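Local coordinates for AAA ATPase, central region (Enterococcus faecium, PDB 2R9G), which probably acts as an AAA+ ATPase of the MgsA type, of which this is the helical C-terminal fragment, at residues Ser28-Ala33 / Leu98-Lys103. Numbering follows the deposited sequence.
Sequences SDVDAA and LCLSPK
Val-30 sets its CG2 methyl over both Cys-99 and Leu-100, 3.8 Å from Cys-99 CB and 3.7 Å from Leu-100 CG, the valine and leucine side chains crossing at about a right angle. At chi1 -176° CG2 stands anti to the carbonyl carbon, beside the backbone N, and this branch faces Cys-99 and Leu-100. One turn further along helix 30-43, the Ala-33 methyl lies 3.7 Å from Cys-99 SG, so the cysteine side chain packs against Val-30 and Ala-33, which also reach Val-96 and Val-95. The polar half of the contact gathers round the ammonium of Lys-103. Its chain, bent at chi2 and chi4, folds back over the end of helix 88-100, and NZ donates to Ser-28 OG at 2.9 Å. NZ also lies 2.7 Å from each of Cys-99 O and Ser-101 O, hydrogen-bonding the first from above the carbonyl plane (68° out of it) and the second in the plane; a weak bond to Leu-98 O makes four oxygen partners. The buried charge would probably be favoured further by the negative end of the helix dipole. Ser-28 CA adds a C-H...O contact to Cys-99 O. Ile-192 and Tyr-173 of the second subunit pack on Ser-28 and Val-30. Ser-28, with positive phi, is the C' residue of a Schellman motif ending helix 14-26, followed at once by the N-cap Asp-29, whose OD1 takes the N-H of Ala-32 to start helix 30-43; this junction packs against the C-terminal end of helix 88-100, whose carbonyls the Lys-103 ammonium binds, in an all-helical domain.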
loop_
_atom_site.group_PDB
_atom_site.type_symbol
_atom_site.label_atom_id
_atom_site.label_comp_id
_atom_site.label_asym_id
_atom_site.label_seq_id
_atom_site.Cartn_x
_atom_site.Cartn_y
_atom_site.Cartn_z
ATOM N N SER C 28 1.896 2.345 23.531
ATOM C CA SER C 28 2.701 1.163 23.184
ATOM C C SER C 28 2.409 -0.095 24.006
ATOM O O SER C 28 3.270 -0.964 24.153
ATOM C CB SER C 28 4.211 1.483 23.164
ATOM O OG SER C 28 4.518 2.518 22.240
ATOM N N ASP C 29 1.184 -0.205 24.516
ATOM C CA ASP C 29 0.795 -1.365 25.321
ATOM C C ASP C 29 -0.059 -2.305 24.482
ATOM O O ASP C 29 -1.272 -2.122 24.386
ATOM C CB ASP C 29 0.034 -0.910 26.576
ATOM C CG ASP C 29 -0.086 -2.000 27.638
ATOM O OD1 ASP C 29 -0.167 -3.201 27.298
ATOM O OD2 ASP C 29 -0.120 -1.642 28.837
ATOM N N VAL C 30 0.579 -3.312 23.889
ATOM C CA VAL C 30 -0.111 -4.291 23.030
ATOM C C VAL C 30 -1.275 -4.971 23.750
ATOM O O VAL C 30 -2.389 -5.015 23.232
ATOM C CB VAL C 30 0.851 -5.386 22.506
ATOM C CG1 VAL C 30 0.128 -6.315 21.561
ATOM C CG2 VAL C 30 2.023 -4.768 21.808
ATOM N N ASP C 31 -1.009 -5.471 24.956
ATOM C CA ASP C 31 -1.966 -6.296 25.696
ATOM C C ASP C 31 -3.200 -5.525 26.120
ATOM O O ASP C 31 -4.310 -6.047 26.059
ATOM C CB ASP C 31 -1.283 -6.936 26.902
ATOM C CG ASP C 31 -0.104 -7.802 26.503
ATOM O OD1 ASP C 31 -0.322 -8.785 25.760
ATOM O OD2 ASP C 31 1.035 -7.491 26.917
ATOM N N ALA C 32 -3.000 -4.275 26.529
ATOM C CA ALA C 32 -4.104 -3.404 26.905
ATOM C C ALA C 32 -4.911 -3.005 25.684
ATOM O O ALA C 32 -6.134 -2.974 25.736
ATOM C CB ALA C 32 -3.599 -2.185 27.631
ATOM N N ALA C 33 -4.226 -2.726 24.576
ATOM C CA ALA C 33 -4.907 -2.362 23.328
ATOM C C ALA C 33 -5.729 -3.511 22.773
ATOM O O ALA C 33 -6.821 -3.299 22.238
ATOM C CB ALA C 33 -3.915 -1.878 22.302
ATOM N N LEU C 98 0.819 -1.126 15.143
ATOM C CA LEU C 98 0.736 0.279 15.552
ATOM C C LEU C 98 1.318 0.517 16.945
ATOM O O LEU C 98 2.073 1.467 17.142
ATOM C CB LEU C 98 -0.706 0.785 15.496
ATOM C CG LEU C 98 -1.394 1.022 14.148
ATOM C CD1 LEU C 98 -2.799 1.599 14.391
ATOM C CD2 LEU C 98 -0.561 1.905 13.204
ATOM N N CYS C 99 0.969 -0.354 17.895
ATOM C CA CYS C 99 1.518 -0.323 19.268
ATOM C C CYS C 99 3.037 -0.340 19.308
ATOM O O CYS C 99 3.639 0.310 20.154
ATOM C CB CYS C 99 1.027 -1.519 20.105
ATOM S SG CYS C 99 -0.717 -1.484 20.537
ATOM N N LEU C 100 3.662 -1.085 18.400
ATOM C CA LEU C 100 5.096 -1.332 18.517
ATOM C C LEU C 100 5.971 -0.517 17.558
ATOM O O LEU C 100 7.201 -0.520 17.677
ATOM C CB LEU C 100 5.380 -2.840 18.449
ATOM C CG LEU C 100 4.846 -3.647 19.644
ATOM C CD1 LEU C 100 4.996 -5.167 19.447
ATOM C CD2 LEU C 100 5.490 -3.203 20.965
ATOM N N SER C 101 5.327 0.198 16.637
ATOM C CA SER C 101 5.997 1.097 15.697
ATOM C C SER C 101 6.383 2.406 16.373
ATOM O O SER C 101 5.834 2.727 17.424
ATOM C CB SER C 101 5.083 1.381 14.503
ATOM O OG SER C 101 5.004 0.236 13.674
ATOM N N PRO C 102 7.359 3.149 15.800
ATOM C CA PRO C 102 7.666 4.488 16.304
ATOM C C PRO C 102 6.468 5.430 16.275
ATOM O O PRO C 102 5.692 5.427 15.312
ATOM C CB PRO C 102 8.748 4.979 15.341
ATOM C CG PRO C 102 9.419 3.726 14.891
ATOM C CD PRO C 102 8.284 2.761 14.718
ATOM N N LYS C 103 6.325 6.219 17.332
ATOM C CA LYS C 103 5.200 7.128 17.472
ATOM C C LYS C 103 5.606 8.539 17.078
ATOM O O LYS C 103 6.678 9.018 17.458
ATOM C CB LYS C 103 4.681 7.146 18.912
ATOM C CG LYS C 103 4.381 5.783 19.527
ATOM C CD LYS C 103 3.174 5.134 18.880
ATOM C CE LYS C 103 2.870 3.798 19.517
ATOM N NZ LYS C 103 3.980 2.829 19.374
#